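PDB 6IMV: endo-beta-1,2-glucanase from Talaromyces funiculosus, which hydrolyses internal beta-1,2-glucosidic linkages of beta-1,2-glucans, acting as an endo-type glycoside hydrolase of a family first defined with this fungal enzyme. Local coordinates for residues A[79-84]-A[166-171]; A[248-253]-A[305-310]. All coordinates share one frame; numbering follows the deposited sequence.

Interaction 1 joins the start of helix 80-94 to helix 163-182, and interaction 2 joins the turn at 248-253 to the loop segment 305-310; their centres lie about 12 Å apart, and both border the sugar-binding cleft. E168 of interaction 1 is the main bridge, its OE2 lying 3.2 Å from E250 CB and 3.3 Å from W307 CD2. S81 O also approaches W307 CZ2 at 3.5 Å. Farther from the sugars, W171 NE1 probably donates a hydrogen bond to L253 O at 3.0 Å. At the cleft, K82 of interaction 1 lines the beta-D-glucopyranose pocket, whereas E250 of interaction 2 grips an alpha-D-glucopyranose in this sophorose complex.

Interaction 1 (A[79-84]-A[166-171]); sequences AASKES and NGELLW
L169 straddles the start of helix 80-94, its two methyl groups divided between neighbouring parts of it. With CG anti to the backbone N (chi1 176°), the fork opens so that CD2 rests on A80 CB at 3.7 Å and CD1 reaches E83 CB at 3.8 Å. A small residue suits position 80, because the backbones are close here and L169 CB already lies 3.5 Å from A80 O. S84 is also small: its CB sits 3.4 Å from E168 O, and its OG is satisfied within its own helix by S81 O at 2.6 Å, a donor 28° off the carbonyl plane. This is helix-on-helix packing in the core of the (alpha/alpha)6 barrel expected for this enzyme; the two short axes run in the same general direction, 29° apart, and approach to 7.3 Å. On the cleft side E168 extends its chain beyond CG and lays OE1 alongside S81 CB at 3.1 Å, while the S81 hydroxyl turns to D165 and accepts a bond from K82 NZ. K82 also forms a salt bridge with D434 and touches the bound beta-D-glucopyranose. The E83 chain bends at chi2 and carries its carboxylate away from L169 to Y127, K123 and S58.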
loop_
_atom_site.group_PDB
_atom_site.type_symbol
_atom_site.label_atom_id
_atom_site.label_comp_id
_atom_site.label_asym_id
_atom_site.label_seq_id
_atom_site.Cartn_x
_atom_site.Cartn_y
_atom_site.Cartn_z
ATOM N N ALA A 79 4.926 10.635 0.030
ATOM C CA ALA A 79 4.196 10.666 -1.222
ATOM C C ALA A 79 2.750 10.250 -0.964
ATOM O O ALA A 79 2.438 9.758 0.126
ATOM C CB ALA A 79 4.867 9.762 -2.230
ATOM N N ALA A 80 1.896 10.427 -1.978
ATOM C CA ALA A 80 0.456 10.178 -1.874
ATOM C C ALA A 80 0.177 8.695 -1.587
ATOM O O ALA A 80 -0.854 8.357 -1.017
ATOM C CB ALA A 80 -0.238 10.663 -3.123
ATOM N N SER A 81 1.122 7.825 -1.953
ATOM C CA SER A 81 1.056 6.383 -1.705
ATOM C C SER A 81 1.094 6.076 -0.196
ATOM O O SER A 81 0.318 5.240 0.292
ATOM C CB SER A 81 2.172 5.685 -2.446
ATOM O OG SER A 81 3.384 6.423 -2.328
ATOM N N LYS A 82 1.966 6.758 0.553
ATOM C CA LYS A 82 2.036 6.572 2.020
ATOM C C LYS A 82 0.837 7.268 2.682
ATOM O O LYS A 82 0.252 6.762 3.628
ATOM C CB LYS A 82 3.358 7.094 2.596
ATOM C CG LYS A 82 4.609 6.458 1.999
ATOM C CD LYS A 82 5.174 7.202 0.807
ATOM C CE LYS A 82 6.133 6.361 -0.009
ATOM N NZ LYS A 82 5.463 5.157 -0.565
ATOM N N GLU A 83 0.462 8.433 2.157
ATOM C CA GLU A 83 -0.761 9.121 2.568
ATOM C C GLU A 83 -1.967 8.174 2.499
ATOM O O GLU A 83 -2.792 8.181 3.385
ATOM C CB GLU A 83 -1.004 10.346 1.690
ATOM C CG GLU A 83 0.007 11.453 1.901
ATOM C CD GLU A 83 -0.100 12.173 3.230
ATOM O OE1 GLU A 83 -1.126 12.854 3.452
ATOM O OE2 GLU A 83 0.848 12.054 4.040
ATOM N N SER A 84 -2.041 7.360 1.443
ATOM C CA SER A 84 -3.156 6.437 1.224
ATOM C C SER A 84 -3.232 5.408 2.362
ATOM O O SER A 84 -4.334 5.084 2.808
ATOM C CB SER A 84 -3.089 5.790 -0.154
ATOM O OG SER A 84 -2.217 4.679 -0.156
ATOM N N ASN A 166 -1.242 8.945 -6.584
ATOM C CA ASN A 166 -2.426 9.779 -6.416
ATOM C C ASN A 166 -3.692 8.918 -6.526
ATOM O O ASN A 166 -4.656 9.136 -5.782
ATOM C CB ASN A 166 -2.396 10.984 -7.365
ATOM C CG ASN A 166 -1.507 12.082 -6.808
ATOM O OD1 ASN A 166 -1.905 12.794 -5.891
ATOM N ND2 ASN A 166 -0.279 12.182 -7.304
ATOM N N GLY A 167 -3.676 7.929 -7.423
ATOM C CA GLY A 167 -4.795 6.983 -7.537
ATOM C C GLY A 167 -5.088 6.303 -6.209
ATOM O O GLY A 167 -6.252 6.173 -5.793
ATOM N N GLU A 168 -4.015 5.893 -5.527
ATOM C CA GLU A 168 -4.106 5.239 -4.215
ATOM C C GLU A 168 -4.727 6.194 -3.187
ATOM O O GLU A 168 -5.634 5.799 -2.459
ATOM C CB GLU A 168 -2.735 4.736 -3.763
ATOM C CG GLU A 168 -2.190 3.630 -4.651
ATOM C CD GLU A 168 -0.749 3.219 -4.398
ATOM O OE1 GLU A 168 0.000 4.020 -3.823
ATOM O OE2 GLU A 168 -0.386 2.101 -4.777
ATOM N N LEU A 169 -4.245 7.438 -3.138
ATOM C CA LEU A 169 -4.721 8.411 -2.163
ATOM C C LEU A 169 -6.210 8.718 -2.375
ATOM O O LEU A 169 -6.971 8.831 -1.408
ATOM C CB LEU A 169 -3.880 9.685 -2.270
ATOM C CG LEU A 169 -4.312 10.856 -1.383
ATOM C CD1 LEU A 169 -4.430 10.452 0.078
ATOM C CD2 LEU A 169 -3.344 12.013 -1.536
ATOM N N LEU A 170 -6.625 8.877 -3.633
ATOM C CA LEU A 170 -7.963 9.375 -3.931
ATOM C C LEU A 170 -9.039 8.395 -3.446
ATOM O O LEU A 170 -10.026 8.821 -2.826
ATOM C CB LEU A 170 -8.073 9.668 -5.427
ATOM C CG LEU A 170 -7.352 10.940 -5.857
ATOM C CD1 LEU A 170 -7.162 10.978 -7.364
ATOM C CD2 LEU A 170 -8.108 12.166 -5.365
ATOM N N TRP A 171 -8.846 7.095 -3.682
ATOM C CA TRP A 171 -9.833 6.095 -3.231
ATOM C C TRP A 171 -9.759 5.936 -1.706
ATOM O O TRP A 171 -10.758 5.596 -1.077
ATOM C CB TRP A 171 -9.679 4.767 -3.985
ATOM C CG TRP A 171 -10.101 4.874 -5.418
ATOM C CD1 TRP A 171 -9.282 4.918 -6.509
ATOM C CD2 TRP A 171 -11.447 4.999 -5.923
ATOM N NE1 TRP A 171 -10.023 5.050 -7.650
ATOM C CE2 TRP A 171 -11.353 5.099 -7.324
ATOM C CE3 TRP A 171 -12.714 5.032 -5.331
ATOM C CZ2 TRP A 171 -12.472 5.226 -8.143
ATOM C CZ3 TRP A 171 -13.826 5.171 -6.134
ATOM C CH2 TRP A 171 -13.704 5.253 -7.523
#

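Interaction 2 (A[248-253]-A[305-310]); sequences PYEGEL and ETWKVL. With GLC (alpha-D-glucopyranose), chain D.
E250 packs its CG against W307 CB at 3.6 Å while its carboxylate holds the sugar with both oxygens. O4 of the alpha-D-glucopyranose donates to E250 OE1 at 2.6 Å and O3 donates to E250 OE2 at 2.5 Å, a two-pronged grip well suited to a pair of neighbouring hydroxyls; the bend at chi2 (98°) swings the carboxylate out to them. Beside it, the Y249 ring turns an edge to O6 of the sugar, and E305 OE1 lies over one face near the rim, 4.1 Å above the plane. E305 is fixed in turn by the backbone N-H groups of W300 and Y299. Behind this shell, the extended chain of K308 carries NZ to P248 O at 2.7 Å and to E252 OE1, also at 2.7 Å, linking the carbonyl just before the type I turn from Y249 to E252 to the side chain of its last residue. A methionine in place of K308 would probably cost P248 O and E252 OE1 their shared ammonium donor, weakening the tie between 305-310 and the turn. Y314 and K276 also hold the E252 carboxylate. L253 covers K308 CB as helix 252-261 sets off, with helix 163-182 flanking E250 and W307, and helix 318-337 meeting K308 through F324.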
loop_
_atom_site.group_PDB
_atom_site.type_symbol
_atom_site.label_atom_id
_atom_site.label_comp_id
_atom_site.label_asym_id
_atom_site.label_seq_id
_atom_site.Cartn_x
_atom_site.Cartn_y
_atom_site.Cartn_z
ATOM N N PRO A 248 -2.386 -3.991 -14.881
ATOM C CA PRO A 248 -3.343 -4.309 -13.821
ATOM C C PRO A 248 -2.868 -4.082 -12.371
ATOM O O PRO A 248 -3.552 -4.512 -11.420
ATOM C CB PRO A 248 -3.650 -5.801 -14.010
ATOM C CG PRO A 248 -2.656 -6.317 -15.045
ATOM C CD PRO A 248 -1.719 -5.184 -15.410
ATOM N N TYR A 249 -1.737 -3.401 -12.188
ATOM C CA TYR A 249 -1.158 -3.202 -10.846
ATOM C C TYR A 249 -1.746 -1.898 -10.273
ATOM O O TYR A 249 -2.876 -1.561 -10.583
ATOM C CB TYR A 249 0.363 -3.386 -10.931
ATOM C CG TYR A 249 0.737 -4.525 -11.850
ATOM C CD1 TYR A 249 0.227 -5.802 -11.659
ATOM C CD2 TYR A 249 1.516 -4.309 -12.972
ATOM C CE1 TYR A 249 0.510 -6.837 -12.544
ATOM C CE2 TYR A 249 1.799 -5.325 -13.871
ATOM C CZ TYR A 249 1.298 -6.596 -13.658
ATOM O OH TYR A 249 1.588 -7.594 -14.546
ATOM N N GLU A 250 -1.004 -1.196 -9.407
ATOM C CA GLU A 250 -1.606 -0.192 -8.511
ATOM C C GLU A 250 -2.144 0.997 -9.307
ATOM O O GLU A 250 -3.079 1.664 -8.862
ATOM C CB GLU A 250 -0.616 0.327 -7.466
ATOM C CG GLU A 250 0.264 -0.741 -6.851
ATOM C CD GLU A 250 1.625 -0.802 -7.512
ATOM O OE1 GLU A 250 1.748 -1.518 -8.532
ATOM O OE2 GLU A 250 2.533 -0.063 -7.047
ATOM N N GLY A 251 -1.560 1.241 -10.485
ATOM C CA GLY A 251 -1.954 2.330 -11.354
ATOM C C GLY A 251 -3.386 2.209 -11.853
ATOM O O GLY A 251 -3.975 3.194 -12.304
ATOM N N GLU A 252 -3.969 1.012 -11.758
ATOM C CA GLU A 252 -5.338 0.797 -12.225
ATOM C C GLU A 252 -6.334 1.645 -11.423
ATOM O O GLU A 252 -7.398 2.017 -11.942
ATOM C CB GLU A 252 -5.706 -0.682 -12.180
ATOM C CG GLU A 252 -6.976 -0.993 -12.948
ATOM C CD GLU A 252 -7.155 -2.478 -13.176
ATOM O OE1 GLU A 252 -7.785 -3.130 -12.315
ATOM O OE2 GLU A 252 -6.617 -2.985 -14.183
ATOM N N LEU A 253 -5.997 1.960 -10.173
ATOM C CA LEU A 253 -6.852 2.818 -9.338
ATOM C C LEU A 253 -7.054 4.173 -10.026
ATOM O O LEU A 253 -8.170 4.708 -10.038
ATOM C CB LEU A 253 -6.229 2.981 -7.948
ATOM C CG LEU A 253 -6.261 1.738 -7.059
ATOM C CD1 LEU A 253 -5.693 2.055 -5.686
ATOM C CD2 LEU A 253 -7.674 1.182 -6.941
ATOM N N GLU A 305 2.158 -5.036 -5.869
ATOM C CA GLU A 305 1.430 -4.882 -7.141
ATOM C C GLU A 305 -0.077 -5.150 -6.976
ATOM O O GLU A 305 -0.857 -4.780 -7.850
ATOM C CB GLU A 305 2.021 -5.806 -8.213
ATOM C CG GLU A 305 3.453 -5.473 -8.574
ATOM C CD GLU A 305 4.217 -6.590 -9.282
ATOM O OE1 GLU A 305 3.573 -7.498 -9.843
ATOM O OE2 GLU A 305 5.463 -6.564 -9.240
ATOM N N THR A 306 -0.474 -5.771 -5.853
ATOM C CA THR A 306 -1.845 -6.205 -5.571
ATOM C C THR A 306 -2.622 -5.144 -4.767
ATOM O O THR A 306 -3.790 -5.336 -4.461
ATOM C CB THR A 306 -1.791 -7.568 -4.863
ATOM O OG1 THR A 306 -1.205 -8.496 -5.777
ATOM C CG2 THR A 306 -3.138 -8.085 -4.416
ATOM N N TRP A 307 -1.974 -4.005 -4.485
ATOM C CA TRP A 307 -2.469 -2.880 -3.668
ATOM C C TRP A 307 -3.925 -2.498 -3.978
ATOM O O TRP A 307 -4.660 -2.128 -3.065
ATOM C CB TRP A 307 -1.545 -1.685 -3.904
ATOM C CG TRP A 307 -1.597 -0.535 -2.947
ATOM C CD1 TRP A 307 -2.642 0.302 -2.686
ATOM C CD2 TRP A 307 -0.463 0.008 -2.239
ATOM N NE1 TRP A 307 -2.251 1.295 -1.826
ATOM C CE2 TRP A 307 -0.914 1.156 -1.548
ATOM C CE3 TRP A 307 0.886 -0.358 -2.133
ATOM C CZ2 TRP A 307 -0.069 1.919 -0.742
ATOM C CZ3 TRP A 307 1.722 0.402 -1.343
ATOM C CH2 TRP A 307 1.249 1.526 -0.659
ATOM N N LYS A 308 -4.321 -2.526 -5.256
ATOM C CA LYS A 308 -5.622 -2.003 -5.689
ATOM C C LYS A 308 -6.779 -2.696 -4.958
ATOM O O LYS A 308 -7.811 -2.075 -4.738
ATOM C CB LYS A 308 -5.798 -2.127 -7.204
ATOM C CG LYS A 308 -5.970 -3.546 -7.730
ATOM C CD LYS A 308 -5.812 -3.655 -9.230
ATOM C CE LYS A 308 -6.194 -5.019 -9.762
ATOM N NZ LYS A 308 -6.181 -5.054 -11.243
ATOM N N VAL A 309 -6.609 -3.970 -4.583
ATOM C CA VAL A 309 -7.709 -4.760 -4.013
ATOM C C VAL A 309 -8.034 -4.270 -2.592
ATOM O O VAL A 309 -9.114 -4.561 -2.094
ATOM C CB VAL A 309 -7.416 -6.273 -4.036
ATOM C CG1 VAL A 309 -7.012 -6.736 -5.422
ATOM C CG2 VAL A 309 -6.381 -6.679 -2.999
ATOM N N LEU A 310 -7.112 -3.517 -1.973
ATOM C CA LEU A 310 -7.336 -2.886 -0.662
ATOM C C LEU A 310 -8.321 -1.717 -0.774
ATOM O O LEU A 310 -8.879 -1.294 0.242
ATOM C CB LEU A 310 -6.020 -2.355 -0.084
ATOM C CG LEU A 310 -4.984 -3.378 0.378
ATOM C CD1 LEU A 310 -3.648 -2.689 0.616
ATOM C CD2 LEU A 310 -5.437 -4.099 1.639
HETATM C C1 GLC D . 6.409 1.282 -11.471
HETATM C C2 GLC D . 5.677 1.634 -10.195
HETATM C C3 GLC D . 5.328 0.383 -9.411
HETATM C C4 GLC D . 4.472 -0.531 -10.270
HETATM C C5 GLC D . 5.228 -0.851 -11.560
HETATM C C6 GLC D . 4.360 -1.645 -12.532
HETATM O O1 GLC D . 7.684 0.741 -11.063
HETATM O O2 GLC D . 6.553 2.447 -9.400
HETATM O O3 GLC D . 4.618 0.694 -8.213
HETATM O O4 GLC D . 4.126 -1.709 -9.531
HETATM O O5 GLC D . 5.637 0.354 -12.220
HETATM O O6 GLC D . 3.204 -0.893 -12.915
HETATM O O HOH W 1 -3.195 -6.491 -9.639
#